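Local coordinates for Thiosulfate:glutathione sulfurtransferase (Homo sapiens, PDB 6BEV), which transfers sulfane sulfur from thiosulfate to glutathione, making the S-sulfanylglutathione that links hydrogen sulfide oxidation to its later steps, at residues R42-R47 with E86-E91; L95-Q100 with T118-Y123. All coordinates share one frame; numbering follows the deposited sequence.

Interaction 1. Residues R42-R47 with E86-E91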
loop_
_atom_site.group_PDB
_atom_site.type_symbol
_atom_site.label_atom_id
_atom_site.label_comp_id
_atom_site.label_asym_id
_atom_site.label_seq_id
_atom_site.Cartn_x
_atom_site.Cartn_y
_atom_site.Cartn_z
ATOM N N ARG A 42 -4.030 6.254 -0.065
ATOM C CA ARG A 42 -3.694 5.500 1.130
ATOM C C ARG A 42 -2.509 4.618 0.794
ATOM O O ARG A 42 -2.460 4.044 -0.291
ATOM C CB ARG A 42 -4.850 4.604 1.544
ATOM C CG ARG A 42 -5.901 5.251 2.385
ATOM C CD ARG A 42 -6.840 4.175 2.914
ATOM N NE ARG A 42 -6.360 3.433 4.091
ATOM C CZ ARG A 42 -7.087 2.508 4.736
ATOM N NH1 ARG A 42 -8.296 2.187 4.308
ATOM N NH2 ARG A 42 -6.612 1.883 5.805
ATOM N N LEU A 43 -1.572 4.511 1.721
ATOM C CA LEU A 43 -0.335 3.780 1.517
ATOM C C LEU A 43 -0.350 2.492 2.321
ATOM O O LEU A 43 -0.698 2.495 3.508
ATOM C CB LEU A 43 0.856 4.612 2.004
ATOM C CG LEU A 43 1.296 5.771 1.119
ATOM C CD1 LEU A 43 2.175 6.741 1.907
ATOM C CD2 LEU A 43 2.030 5.233 -0.076
ATOM N N PHE A 44 0.142 1.421 1.706
ATOM C CA PHE A 44 0.287 0.110 2.340
ATOM C C PHE A 44 1.704 -0.392 2.088
ATOM O O PHE A 44 2.069 -0.669 0.941
ATOM C CB PHE A 44 -0.728 -0.883 1.781
ATOM C CG PHE A 44 -2.149 -0.436 1.945
ATOM C CD1 PHE A 44 -2.865 -0.766 3.076
ATOM C CD2 PHE A 44 -2.770 0.331 0.981
ATOM C CE1 PHE A 44 -4.173 -0.329 3.240
ATOM C CE2 PHE A 44 -4.064 0.779 1.145
ATOM C CZ PHE A 44 -4.771 0.431 2.265
ATOM N N ASP A 45 2.481 -0.515 3.164
ATOM C CA ASP A 45 3.829 -1.081 3.130
ATOM C C ASP A 45 3.661 -2.589 3.262
ATOM O O ASP A 45 3.187 -3.075 4.295
ATOM C CB ASP A 45 4.627 -0.517 4.307
ATOM C CG ASP A 45 6.105 -0.907 4.285
ATOM O OD1 ASP A 45 6.467 -1.955 3.716
ATOM O OD2 ASP A 45 6.897 -0.148 4.872
ATOM N N VAL A 46 3.987 -3.329 2.202
ATOM C CA VAL A 46 3.761 -4.770 2.184
ATOM C C VAL A 46 5.020 -5.561 2.519
ATOM O O VAL A 46 5.061 -6.778 2.308
ATOM C CB VAL A 46 3.096 -5.237 0.882
ATOM C CG1 VAL A 46 1.786 -4.500 0.679
ATOM C CG2 VAL A 46 4.020 -5.084 -0.315
ATOM N N ARG A 47 6.043 -4.897 3.052
ATOM C CA ARG A 47 7.202 -5.597 3.573
ATOM C C ARG A 47 6.857 -6.270 4.905
ATOM O O ARG A 47 5.757 -6.135 5.438
ATOM C CB ARG A 47 8.346 -4.612 3.746
ATOM C CG ARG A 47 8.778 -3.969 2.432
ATOM C CD ARG A 47 9.896 -2.981 2.632
ATOM N NE ARG A 47 9.445 -1.892 3.483
ATOM C CZ ARG A 47 10.228 -1.135 4.230
ATOM N NH1 ARG A 47 11.553 -1.292 4.211
ATOM N NH2 ARG A 47 9.672 -0.201 4.976
ATOM N N GLU A 86 -9.067 1.532 9.268
ATOM C CA GLU A 86 -10.292 1.080 8.620
ATOM C C GLU A 86 -9.972 0.265 7.366
ATOM O O GLU A 86 -9.094 0.619 6.578
ATOM C CB GLU A 86 -11.159 2.287 8.255
ATOM C CG GLU A 86 -12.545 1.939 7.729
ATOM C CD GLU A 86 -13.445 3.162 7.583
ATOM O OE1 GLU A 86 -13.712 3.846 8.597
ATOM O OE2 GLU A 86 -13.888 3.445 6.451
ATOM N N LYS A 87 -10.701 -0.825 7.178
ATOM C CA LYS A 87 -10.505 -1.665 6.006
ATOM C C LYS A 87 -10.827 -0.866 4.746
ATOM O O LYS A 87 -11.848 -0.178 4.700
ATOM C CB LYS A 87 -11.422 -2.890 6.080
ATOM C CG LYS A 87 -11.153 -3.924 4.995
ATOM C CD LYS A 87 -12.120 -5.092 5.021
ATOM C CE LYS A 87 -11.741 -6.095 3.962
ATOM N NZ LYS A 87 -12.731 -7.189 3.840
ATOM N N PRO A 88 -10.005 -0.935 3.707
ATOM C CA PRO A 88 -10.366 -0.278 2.453
ATOM C C PRO A 88 -11.607 -0.905 1.841
ATOM O O PRO A 88 -11.942 -2.059 2.088
ATOM C CB PRO A 88 -9.145 -0.524 1.563
ATOM C CG PRO A 88 -8.492 -1.727 2.124
ATOM C CD PRO A 88 -8.738 -1.671 3.600
ATOM N N LYS A 89 -12.269 -0.133 0.988
ATOM C CA LYS A 89 -13.461 -0.561 0.269
ATOM C C LYS A 89 -13.114 -0.770 -1.198
ATOM O O LYS A 89 -12.172 -0.170 -1.717
ATOM C CB LYS A 89 -14.566 0.490 0.403
ATOM C CG LYS A 89 -14.956 0.765 1.854
ATOM C CD LYS A 89 -15.954 1.909 1.996
ATOM C CE LYS A 89 -15.396 3.245 1.508
ATOM N NZ LYS A 89 -14.066 3.645 2.099
ATOM N N LEU A 90 -13.873 -1.656 -1.861
ATOM C CA LEU A 90 -13.544 -2.021 -3.235
ATOM C C LEU A 90 -13.585 -0.818 -4.155
ATOM O O LEU A 90 -12.883 -0.789 -5.171
ATOM C CB LEU A 90 -14.506 -3.081 -3.764
ATOM C CG LEU A 90 -14.062 -4.530 -3.590
ATOM C CD1 LEU A 90 -14.058 -4.912 -2.131
ATOM C CD2 LEU A 90 -14.965 -5.461 -4.399
ATOM N N GLU A 91 -14.415 0.168 -3.836
ATOM C CA GLU A 91 -14.537 1.363 -4.653
ATOM C C GLU A 91 -13.482 2.419 -4.333
ATOM O O GLU A 91 -13.554 3.525 -4.898
ATOM C CB GLU A 91 -15.936 1.962 -4.492
ATOM C CG GLU A 91 -16.241 2.482 -3.093
ATOM C CD GLU A 91 -16.944 1.455 -2.199
ATOM O OE1 GLU A 91 -16.877 0.225 -2.476
ATOM O OE2 GLU A 91 -17.568 1.888 -1.204
#
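Arg42 reaches from the start of strand 42-45 to the backbone of the loop 86-91 and takes one carbonyl oxygen in a two-pronged, end-on grip. Its NH1 and NH2 both donate to Glu86 O, each at 2.9 Å. Sharing one acceptor bends both bonds, with N-H...O angles of 143° for NH1 and 142° for NH2. The oxygen lies at the edge of the guanidinium, close to its plane; NH2 sits in the plane of the carbonyl, whereas NH1 is tilted from it. A bend at chi3 (81°) turns the otherwise extended arginine chain toward the loop.

Van der Waals contacts lie beside this grip. Phe44, two residues on in the same strand as Arg42, places CZ 3.8 Å above one face of the Arg42 guanidinium, offset toward its rim, and the same atom meets Pro88 CG at 4.3 Å, the apolar pair across the contact. Pro88 CD in turn comes within 3.9 Å of Arg42 NH1. Pro88 also packs on Leu95 and on Phe79 of helix 76-83.

Two bonds to one oxygen, with the CZ corner of Phe44 over one face, should restrict rotation of the guanidinium and tie the loop before strand 95-98 to strand 42-45 through a side-chain guanidinium bound to a main-chain carbonyl, without a carboxylate partner across the contact.

Interaction 2. Residues L95-Q100 with T118-Y123; sequences LVFFCQ and TGARNY
Val96 carries CG1 anti to its backbone N (chi1 177°), and its side chain crosses that of Tyr123 obliquely, with Val96 CG1 3.8 Å from Tyr123 CB. Phe97 instead has CG anti to the carbonyl carbon (chi1 -61°), which brings the ring alongside the neighbouring strand: its CE1 lies 3.7 Å from Ala120 CB, and Arg121 O sits at the ring edge. Phe98 CB rests against Tyr123 CB, while its ring turns from Tyr123 to pack on Leu43 and Asp45.

The backbones run as neighbouring parallel strands, 95-98 and 120-122, whose N-to-C directions differ by 35°. Four hydrogen bonds join the segments: Leu95 N to Gly119 O, Arg121 N to Leu95 O, Phe97 N to Arg121 O and Tyr123 N to Phe97 O. The last two are nearly straight, whereas the first is more bent. Each of Leu95 O, Arg121 O and Phe97 O also receives a CA-H...O contact, from Ala120, Val96 and Asn122 in turn; Val96 CA is 3.3 Å from Arg121 O. Beyond the last direct bond a water continues the link, accepting from Cys99 N at 3.1 Å and donating to Tyr123 O at 3.0 Å.

Arg121 and Tyr123 use their polar ends elsewhere: Arg121 bonds Ala24 O and bridges to Glu31, and Tyr123 OH bonds Glu129.

With helix 103-114 between them, the strands form a beta-alpha-beta crossover of the rhodanese fold. The main-chain bonds and the water together hold the strand end leading into Cys99, the persulfide-forming cysteine, against the edge strand.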
loop_
_atom_site.group_PDB
_atom_site.type_symbol
_atom_site.label_atom_id
_atom_site.label_comp_id
_atom_site.label_asym_id
_atom_site.label_seq_id
_atom_site.Cartn_x
_atom_site.Cartn_y
_atom_site.Cartn_z
ATOM N N LEU A 95 -5.295 3.142 -3.738
ATOM C CA LEU A 95 -4.774 2.259 -2.699
ATOM C C LEU A 95 -3.379 1.850 -3.172
ATOM O O LEU A 95 -3.236 1.032 -4.079
ATOM C CB LEU A 95 -5.683 1.052 -2.508
ATOM C CG LEU A 95 -7.144 1.355 -2.140
ATOM C CD1 LEU A 95 -7.916 0.060 -2.049
ATOM C CD2 LEU A 95 -7.260 2.139 -0.847
ATOM N N VAL A 96 -2.349 2.464 -2.601
ATOM C CA VAL A 96 -0.991 2.367 -3.123
ATOM C C VAL A 96 -0.182 1.400 -2.269
ATOM O O VAL A 96 0.034 1.632 -1.074
ATOM C CB VAL A 96 -0.326 3.749 -3.182
ATOM C CG1 VAL A 96 1.110 3.614 -3.646
ATOM C CG2 VAL A 96 -1.111 4.671 -4.101
ATOM N N PHE A 97 0.297 0.332 -2.901
ATOM C CA PHE A 97 1.106 -0.694 -2.257
ATOM C C PHE A 97 2.566 -0.506 -2.642
ATOM O O PHE A 97 2.876 -0.084 -3.766
ATOM C CB PHE A 97 0.608 -2.085 -2.694
ATOM C CG PHE A 97 -0.817 -2.337 -2.297
ATOM C CD1 PHE A 97 -1.875 -1.941 -3.105
ATOM C CD2 PHE A 97 -1.108 -2.935 -1.075
ATOM C CE1 PHE A 97 -3.180 -2.139 -2.693
ATOM C CE2 PHE A 97 -2.411 -3.128 -0.671
ATOM C CZ PHE A 97 -3.436 -2.732 -1.481
ATOM N N PHE A 98 3.471 -0.849 -1.718
ATOM C CA PHE A 98 4.890 -0.756 -2.040
ATOM C C PHE A 98 5.710 -1.683 -1.151
ATOM O O PHE A 98 5.351 -1.965 -0.008
ATOM C CB PHE A 98 5.411 0.688 -1.892
ATOM C CG PHE A 98 5.440 1.186 -0.472
ATOM C CD1 PHE A 98 6.583 1.093 0.324
ATOM C CD2 PHE A 98 4.308 1.747 0.086
ATOM C CE1 PHE A 98 6.559 1.535 1.646
ATOM C CE2 PHE A 98 4.293 2.194 1.410
ATOM C CZ PHE A 98 5.416 2.092 2.184
ATOM N N CYS A 99 6.880 -2.073 -1.665
ATOM C CA CYS A 99 7.924 -2.687 -0.844
ATOM C C CYS A 99 9.190 -1.834 -0.975
ATOM O O CYS A 99 9.076 -0.629 -1.205
ATOM C CB CYS A 99 8.136 -4.158 -1.206
ATOM S SG CYS A 99 8.741 -4.414 -2.885
ATOM N N GLN A 100 10.396 -2.394 -0.814
ATOM C CA GLN A 100 11.607 -1.572 -0.944
ATOM C C GLN A 100 12.156 -1.524 -2.367
ATOM O O GLN A 100 12.933 -0.621 -2.671
ATOM C CB GLN A 100 12.713 -1.964 0.059
ATOM C CG GLN A 100 13.683 -3.088 -0.349
ATOM C CD GLN A 100 13.059 -4.479 -0.308
ATOM O OE1 GLN A 100 11.865 -4.675 -0.581
ATOM N NE2 GLN A 100 13.871 -5.463 0.046
ATOM N N THR A 118 -10.272 -2.227 -7.470
ATOM C CA THR A 118 -9.894 -1.624 -8.743
ATOM C C THR A 118 -8.989 -0.413 -8.567
ATOM O O THR A 118 -8.357 0.014 -9.545
ATOM C CB THR A 118 -11.138 -1.206 -9.527
ATOM O OG1 THR A 118 -11.929 -0.327 -8.727
ATOM C CG2 THR A 118 -11.982 -2.403 -9.910
ATOM N N GLY A 119 -8.902 0.140 -7.360
ATOM C CA GLY A 119 -8.044 1.262 -7.046
ATOM C C GLY A 119 -6.648 0.901 -6.605
ATOM O O GLY A 119 -5.863 1.797 -6.285
ATOM N N ALA A 120 -6.305 -0.384 -6.583
ATOM C CA ALA A 120 -4.975 -0.796 -6.161
ATOM C C ALA A 120 -3.938 -0.416 -7.207
ATOM O O ALA A 120 -4.116 -0.672 -8.401
ATOM C CB ALA A 120 -4.957 -2.305 -5.930
ATOM N N ARG A 121 -2.846 0.186 -6.746
ATOM C CA ARG A 121 -1.747 0.604 -7.601
ATOM C C ARG A 121 -0.423 0.313 -6.902
ATOM O O ARG A 121 -0.334 0.399 -5.683
ATOM C CB ARG A 121 -1.823 2.124 -7.895
ATOM C CG ARG A 121 -3.209 2.578 -8.375
ATOM C CD ARG A 121 -3.311 4.072 -8.583
ATOM N NE ARG A 121 -2.498 4.483 -9.714
ATOM C CZ ARG A 121 -2.213 5.744 -10.015
ATOM N NH1 ARG A 121 -2.672 6.722 -9.254
ATOM N NH2 ARG A 121 -1.442 6.018 -11.056
ATOM N N ASN A 122 0.623 0.029 -7.690
ATOM C CA ASN A 122 1.957 -0.267 -7.170
ATOM C C ASN A 122 2.826 0.970 -7.322
ATOM O O ASN A 122 2.965 1.490 -8.434
ATOM C CB ASN A 122 2.585 -1.415 -7.965
ATOM C CG ASN A 122 3.956 -1.824 -7.443
ATOM O OD1 ASN A 122 4.249 -1.748 -6.242
ATOM N ND2 ASN A 122 4.807 -2.278 -8.361
ATOM N N TYR A 123 3.437 1.413 -6.223
ATOM C CA TYR A 123 4.486 2.425 -6.317
ATOM C C TYR A 123 5.786 1.687 -6.673
ATOM O O TYR A 123 6.562 1.268 -5.813
ATOM C CB TYR A 123 4.574 3.250 -5.037
ATOM C CG TYR A 123 5.794 4.142 -5.008
ATOM C CD1 TYR A 123 6.232 4.777 -6.158
ATOM C CD2 TYR A 123 6.536 4.314 -3.850
ATOM C CE1 TYR A 123 7.383 5.553 -6.153
ATOM C CE2 TYR A 123 7.673 5.094 -3.835
ATOM C CZ TYR A 123 8.102 5.706 -4.990
ATOM O OH TYR A 123 9.256 6.450 -4.968
HETATM O O HOH W 1 6.801 -1.544 -4.710
#

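Overall arrangement
Interactions 1 and 2 lie on the same parallel sheet, their centres 8 Å apart, and follow one another along the chain. Strand 95-98 sits between strands 42-45 and 120-122, with probable hydrogen bonds from Val96 N to Arg42 O and from Phe44 N to Val96 O, each 2.8 Å. The stacked rings of Phe44 and Phe97 join the side chains of the two contacts. Toward the active site, Asp45 CB packs 3.5 Å from Phe98 CZ, and Arg47 touches both Cys99 and Gln100. The catalytic Cys99 follows strand 95-98 directly; the side chain of Phe44 in interaction 1 is about 10 Å from that of Cys99.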